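Local atomic coordinates of ribulose-5-phosphate reductase 1 (Staphylococcus aureus, PDB entry 6XHK), a protein that catalyses the NADPH-dependent reduction of D-ribulose 5-phosphate to D-ribitol 5-phosphate, a step in the synthesis of wall teichoic acid. Residues M1-Y6 with Q118-L123; I178-L183 with S203-V208. All blocks are in the same frame, centred on the assembly; numbering follows the deposited sequence.

Interaction 1: residues M1-Y6 with Q118-L123; sequences MINQVY and QDFVLL
Val5 and Gln118 form a single backbone bridge with their CA atoms 4.3 Å apart, and beside it Asp119 N donates to Gln4 O at 3.0 Å. Toward the N terminus of 1-6, side chains make the remaining bonds. Asn3 does so with its amide, which reads the backbone of Phe120 at both ends: Phe120 N donates to Asn3 OD1 at 2.9 Å, while Asn3 ND2 donates to Phe120 O at 2.8 Å. With CG anti to the backbone N (chi1 -164°), the Asn3 amide reaches across to Phe120, where two bonds restrain its rotation. Phe120 O is gripped twice, since Gln118 NE2 also donates to it from within its own segment. Gln4, extended beyond CG, runs aslant across Asp119, and its NE2 meets the syn lone pair of Asp119 OD2, the amide and carboxylate planes lying 31° apart. Asp119 OD1 lies near the plane of the Tyr6 ring, at its edge, and makes a long, weak ion pair with Arg31. At the chain terminus Met1 bends at chi3 and sets CE over one face of the Phe120 ring, 4.2 Å from its centroid, a CH-pi contact; SD approaches obliquely, giving a Met-aromatic pair. Strand 2-10 also pairs antiparallel with 13-20, so the two-bond pairing of the Asn3 amide with the Phe120 backbone helps join this N-terminal hairpin to the chain leading into strand 121-123, within the GroES-like range of a zinc-containing alcohol dehydrogenase.

Interaction 2: residues I178-L183 with S203-V208; sequences ITAILL and SHFSFV
Phe205 is the first residue of 203-208 to meet the helical segment 178-183, and it does so with the rim of its ring: CD1 lies 3.9 Å from Ala180 CB, which sits at the ring edge, near its plane. CG of Phe205 stands anti to its carbonyl carbon (chi1 -59°), an orientation that carries the ring toward the helix although the first bond of the side chain does not aim there. The same ring meets Tyr177 edge-to-face and rests on Val194 of strand 191-196.

Phe207 follows and carries the largest share of the buried surface on its side of the contact. Its chi1 of 48° places CG between the backbone N and the carbonyl carbon, and the ring reaches the helix edge-on. Its CE2 is 3.7 Å from Ala180 CB and 3.6 Å from the backbone Ile181 N, with Ala180 C also near the ring plane. The next rim atom, Phe207 CZ, reaches Ile181 CG1 at 3.6 Å, the ring and the isoleucine chain meeting at a slant. Outside the two segments, Phe207 O accepts a hydrogen bond from Arg184 NE, tying the loop to the same helix just beyond 183.

Val208 closes the sequence with one branch: CG2 comes within 4.1 Å of Ala180 CB, while the side chain also touches Ile192 and Val194. Ala180 CB is thus met by three side chains, two of them aromatic.

No hydrogen bond links the two segments. Between them the contact rests on ring rims against a methyl, a methylene and the helix backbone, with Val208 CG2 adding a methyl-methyl contact. The loop before strand 210-213 therefore packs on helix 174-186 of the Rossmann-type nucleotide-binding domain chiefly through apolar groups, and the Arg184 bond supplies a polar tie at the helix just past 183.

The two contacts lie on opposite sides of the chain's centre, with centres about 37 Å apart and nearest atoms about 20 Å apart, and they share no element. Interaction 1 is partly buried, its centre about 23 Å from the centre of the chain, and joins the N-terminal strand to the stretch entering strand 121-123. Interaction 2 is buried, its centre about 15 Å from that of the chain, and packs a loop on a helix of the coenzyme-binding domain. The first buries 431 Å² (both sides summed) and uses four hydrogen bonds; the second buries 167 Å² without a hydrogen bond between the segments, chiefly through apolar side chains. Polar pairing farther out thus contrasts with apolar packing in the interior.

Interaction 1: residues M1-Y6 with Q118-L123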
loop_
_atom_site.group_PDB
_atom_site.type_symbol
_atom_site.label_atom_id
_atom_site.label_comp_id
_atom_site.label_asym_id
_atom_site.label_seq_id
_atom_site.Cartn_x
_atom_site.Cartn_y
_atom_site.Cartn_z
ATOM N N MET A 1 -13.433 -28.757 -9.297
ATOM C CA MET A 1 -12.092 -28.234 -9.595
ATOM C C MET A 1 -11.172 -28.169 -8.362
ATOM O O MET A 1 -11.644 -27.974 -7.254
ATOM C CB MET A 1 -12.217 -26.865 -10.247
ATOM C CG MET A 1 -10.958 -26.417 -10.942
ATOM S SD MET A 1 -11.196 -25.084 -12.139
ATOM C CE MET A 1 -11.784 -23.736 -11.146
ATOM N N ILE A 2 -9.867 -28.366 -8.554
ATOM C CA ILE A 2 -8.910 -28.478 -7.454
ATOM C C ILE A 2 -8.002 -27.261 -7.456
ATOM O O ILE A 2 -7.314 -26.982 -8.451
ATOM C CB ILE A 2 -8.067 -29.760 -7.536
ATOM C CG1 ILE A 2 -8.917 -31.004 -7.405
ATOM C CG2 ILE A 2 -7.066 -29.782 -6.418
ATOM C CD1 ILE A 2 -9.722 -31.043 -6.141
ATOM N N ASN A 3 -7.961 -26.562 -6.321
ATOM C CA ASN A 3 -7.138 -25.370 -6.147
ATOM C C ASN A 3 -5.922 -25.719 -5.297
ATOM O O ASN A 3 -6.054 -26.383 -4.265
ATOM C CB ASN A 3 -7.945 -24.251 -5.490
ATOM C CG ASN A 3 -7.292 -22.888 -5.629
ATOM O OD1 ASN A 3 -6.374 -22.702 -6.420
ATOM N ND2 ASN A 3 -7.789 -21.921 -4.881
ATOM N N GLN A 4 -4.740 -25.314 -5.750
ATOM C CA GLN A 4 -3.536 -25.460 -4.947
ATOM C C GLN A 4 -3.313 -24.149 -4.210
ATOM O O GLN A 4 -3.163 -23.092 -4.837
ATOM C CB GLN A 4 -2.308 -25.794 -5.791
ATOM C CG GLN A 4 -2.416 -27.033 -6.620
ATOM C CD GLN A 4 -1.241 -27.209 -7.554
ATOM O OE1 GLN A 4 -0.573 -28.257 -7.529
ATOM N NE2 GLN A 4 -0.951 -26.182 -8.360
ATOM N N VAL A 5 -3.302 -24.217 -2.885
ATOM C CA VAL A 5 -3.017 -23.068 -2.038
ATOM C C VAL A 5 -1.593 -23.213 -1.525
ATOM O O VAL A 5 -1.186 -24.306 -1.110
ATOM C CB VAL A 5 -4.024 -22.970 -0.881
ATOM C CG1 VAL A 5 -3.600 -21.909 0.105
ATOM C CG2 VAL A 5 -5.408 -22.680 -1.423
ATOM N N TYR A 6 -0.829 -22.128 -1.590
ATOM C CA TYR A 6 0.560 -22.101 -1.134
ATOM C C TYR A 6 0.583 -21.371 0.202
ATOM O O TYR A 6 0.630 -20.135 0.262
ATOM C CB TYR A 6 1.460 -21.468 -2.196
ATOM C CG TYR A 6 1.397 -22.220 -3.516
ATOM C CD1 TYR A 6 2.112 -23.413 -3.698
ATOM C CD2 TYR A 6 0.533 -21.815 -4.526
ATOM C CE1 TYR A 6 2.029 -24.130 -4.889
ATOM C CE2 TYR A 6 0.434 -22.530 -5.718
ATOM C CZ TYR A 6 1.177 -23.688 -5.894
ATOM O OH TYR A 6 1.060 -24.379 -7.088
ATOM N N GLN A 118 -2.309 -18.568 -4.453
ATOM C CA GLN A 118 -3.006 -19.793 -4.816
ATOM C C GLN A 118 -3.295 -19.778 -6.315
ATOM O O GLN A 118 -3.155 -18.752 -6.984
ATOM C CB GLN A 118 -4.286 -19.967 -3.983
ATOM C CG GLN A 118 -5.158 -18.752 -3.828
ATOM C CD GLN A 118 -5.963 -18.822 -2.557
ATOM O OE1 GLN A 118 -5.411 -19.105 -1.501
ATOM N NE2 GLN A 118 -7.277 -18.634 -2.654
ATOM N N ASP A 119 -3.689 -20.946 -6.842
ATOM C CA ASP A 119 -3.949 -21.050 -8.275
ATOM C C ASP A 119 -5.194 -20.264 -8.678
ATOM O O ASP A 119 -5.241 -19.723 -9.788
ATOM C CB ASP A 119 -4.099 -22.510 -8.703
ATOM C CG ASP A 119 -2.766 -23.220 -8.883
ATOM O OD1 ASP A 119 -1.763 -22.547 -9.223
ATOM O OD2 ASP A 119 -2.745 -24.469 -8.733
ATOM N N PHE A 120 -6.208 -20.187 -7.804
ATOM C CA PHE A 120 -7.417 -19.428 -8.096
ATOM C C PHE A 120 -7.860 -18.677 -6.845
ATOM O O PHE A 120 -7.760 -19.202 -5.732
ATOM C CB PHE A 120 -8.562 -20.328 -8.557
ATOM C CG PHE A 120 -8.258 -21.118 -9.796
ATOM C CD1 PHE A 120 -8.305 -20.531 -11.049
ATOM C CD2 PHE A 120 -8.021 -22.496 -9.699
ATOM C CE1 PHE A 120 -8.040 -21.276 -12.174
ATOM C CE2 PHE A 120 -7.777 -23.259 -10.811
ATOM C CZ PHE A 120 -7.787 -22.649 -12.056
ATOM N N VAL A 121 -8.352 -17.456 -7.033
ATOM C CA VAL A 121 -8.862 -16.614 -5.953
ATOM C C VAL A 121 -10.327 -16.330 -6.234
ATOM O O VAL A 121 -10.667 -15.837 -7.314
ATOM C CB VAL A 121 -8.070 -15.303 -5.821
ATOM C CG1 VAL A 121 -8.547 -14.523 -4.647
ATOM C CG2 VAL A 121 -6.606 -15.601 -5.620
ATOM N N LEU A 122 -11.192 -16.631 -5.270
ATOM C CA LEU A 122 -12.618 -16.362 -5.421
ATOM C C LEU A 122 -12.957 -15.020 -4.796
ATOM O O LEU A 122 -12.545 -14.728 -3.677
ATOM C CB LEU A 122 -13.458 -17.457 -4.780
ATOM C CG LEU A 122 -13.053 -18.814 -5.312
ATOM C CD1 LEU A 122 -12.070 -19.496 -4.356
ATOM C CD2 LEU A 122 -14.290 -19.612 -5.494
ATOM N N LEU A 123 -13.707 -14.211 -5.520
ATOM C CA LEU A 123 -13.982 -12.848 -5.114
ATOM C C LEU A 123 -15.453 -12.542 -5.315
ATOM O O LEU A 123 -16.105 -13.091 -6.200
ATOM C CB LEU A 123 -13.144 -11.848 -5.908
ATOM C CG LEU A 123 -11.635 -12.065 -5.908
ATOM C CD1 LEU A 123 -10.966 -10.963 -6.678
ATOM C CD2 LEU A 123 -11.103 -12.110 -4.494
#

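Interaction 2: residues I178-L183 with S203-V208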
loop_
_atom_site.group_PDB
_atom_site.type_symbol
_atom_site.label_atom_id
_atom_site.label_comp_id
_atom_site.label_asym_id
_atom_site.label_seq_id
_atom_site.Cartn_x
_atom_site.Cartn_y
_atom_site.Cartn_z
ATOM N N ILE A 178 3.967 7.325 -2.754
ATOM C CA ILE A 178 2.623 7.282 -3.325
ATOM C C ILE A 178 1.830 8.515 -2.927
ATOM O O ILE A 178 1.165 9.144 -3.762
ATOM C CB ILE A 178 1.913 5.978 -2.917
ATOM C CG1 ILE A 178 2.682 4.781 -3.487
ATOM C CG2 ILE A 178 0.448 5.995 -3.325
ATOM C CD1 ILE A 178 1.994 3.473 -3.325
ATOM N N THR A 179 1.896 8.885 -1.644
ATOM C CA THR A 179 1.152 10.042 -1.163
ATOM C C THR A 179 1.617 11.323 -1.825
ATOM O O THR A 179 0.790 12.159 -2.214
ATOM C CB THR A 179 1.297 10.130 0.347
ATOM O OG1 THR A 179 1.256 8.802 0.887
ATOM C CG2 THR A 179 0.230 11.031 0.949
ATOM N N ALA A 180 2.938 11.511 -1.925
ATOM C CA ALA A 180 3.464 12.649 -2.664
ATOM C C ALA A 180 2.868 12.695 -4.069
ATOM O O ALA A 180 2.382 13.747 -4.517
ATOM C CB ALA A 180 4.990 12.575 -2.697
ATOM N N ILE A 181 2.852 11.543 -4.760
ATOM C CA ILE A 181 2.314 11.485 -6.120
ATOM C C ILE A 181 0.867 11.952 -6.135
ATOM O O ILE A 181 0.453 12.745 -6.992
ATOM C CB ILE A 181 2.422 10.065 -6.692
ATOM C CG1 ILE A 181 3.868 9.601 -6.796
ATOM C CG2 ILE A 181 1.779 10.015 -8.078
ATOM C CD1 ILE A 181 3.960 8.170 -7.368
ATOM N N LEU A 182 0.069 11.440 -5.198
ATOM C CA LEU A 182 -1.362 11.722 -5.223
ATOM C C LEU A 182 -1.641 13.184 -4.933
ATOM O O LEU A 182 -2.424 13.831 -5.642
ATOM C CB LEU A 182 -2.100 10.831 -4.233
ATOM C CG LEU A 182 -2.084 9.376 -4.685
ATOM C CD1 LEU A 182 -2.553 8.456 -3.570
ATOM C CD2 LEU A 182 -2.940 9.222 -5.929
ATOM N N LEU A 183 -1.001 13.724 -3.900
ATOM C CA LEU A 183 -1.177 15.137 -3.599
ATOM C C LEU A 183 -0.800 16.000 -4.789
ATOM O O LEU A 183 -1.479 16.989 -5.082
ATOM C CB LEU A 183 -0.347 15.531 -2.384
ATOM C CG LEU A 183 -0.849 14.926 -1.085
ATOM C CD1 LEU A 183 0.217 15.103 -0.022
ATOM C CD2 LEU A 183 -2.201 15.527 -0.703
ATOM N N SER A 203 15.948 11.240 -3.093
ATOM C CA SER A 203 16.175 11.660 -4.473
ATOM C C SER A 203 15.007 11.290 -5.380
ATOM O O SER A 203 14.800 11.941 -6.408
ATOM C CB SER A 203 17.459 11.048 -5.005
ATOM O OG SER A 203 17.531 9.680 -4.644
ATOM N N HIS A 204 14.222 10.270 -5.017
ATOM C CA HIS A 204 13.114 9.879 -5.884
ATOM C C HIS A 204 11.980 10.885 -5.917
ATOM O O HIS A 204 11.103 10.760 -6.780
ATOM C CB HIS A 204 12.542 8.508 -5.500
ATOM C CG HIS A 204 13.536 7.396 -5.595
ATOM N ND1 HIS A 204 14.517 7.179 -4.653
ATOM C CD2 HIS A 204 13.745 6.486 -6.572
ATOM C CE1 HIS A 204 15.256 6.148 -5.020
ATOM N NE2 HIS A 204 14.809 5.712 -6.182
ATOM N N PHE A 205 11.968 11.850 -5.012
ATOM C CA PHE A 205 10.899 12.839 -4.906
ATOM C C PHE A 205 11.371 14.103 -5.620
ATOM O O PHE A 205 12.089 14.929 -5.050
ATOM C CB PHE A 205 10.584 13.129 -3.449
ATOM C CG PHE A 205 10.148 11.927 -2.624
ATOM C CD1 PHE A 205 8.809 11.783 -2.234
ATOM C CD2 PHE A 205 11.077 10.987 -2.173
ATOM C CE1 PHE A 205 8.404 10.728 -1.430
ATOM C CE2 PHE A 205 10.668 9.913 -1.366
ATOM C CZ PHE A 205 9.324 9.781 -1.003
ATOM N N SER A 206 10.973 14.246 -6.874
ATOM C CA SER A 206 11.427 15.328 -7.732
ATOM C C SER A 206 10.331 16.327 -8.010
ATOM O O SER A 206 10.606 17.519 -8.179
ATOM C CB SER A 206 11.916 14.754 -9.054
ATOM O OG SER A 206 12.903 13.791 -8.783
ATOM N N PHE A 207 9.099 15.839 -8.068
ATOM C CA PHE A 207 7.833 16.512 -8.265
ATOM C C PHE A 207 7.322 17.204 -6.977
ATOM O O PHE A 207 6.213 17.768 -6.939
ATOM C CB PHE A 207 6.806 15.506 -8.793
ATOM C CG PHE A 207 6.763 14.211 -8.016
ATOM C CD1 PHE A 207 7.696 13.220 -8.235
ATOM C CD2 PHE A 207 5.813 14.005 -7.036
ATOM C CE1 PHE A 207 7.659 12.038 -7.522
ATOM C CE2 PHE A 207 5.781 12.824 -6.322
ATOM C CZ PHE A 207 6.704 11.840 -6.571
ATOM N N VAL A 208 8.171 17.138 -5.951
ATOM C CA VAL A 208 7.971 17.791 -4.663
ATOM C C VAL A 208 8.715 19.119 -4.641
ATOM O O VAL A 208 9.753 19.288 -5.298
ATOM C CB VAL A 208 8.411 16.842 -3.523
ATOM C CG1 VAL A 208 8.245 17.479 -2.203
ATOM C CG2 VAL A 208 7.502 15.659 -3.515
#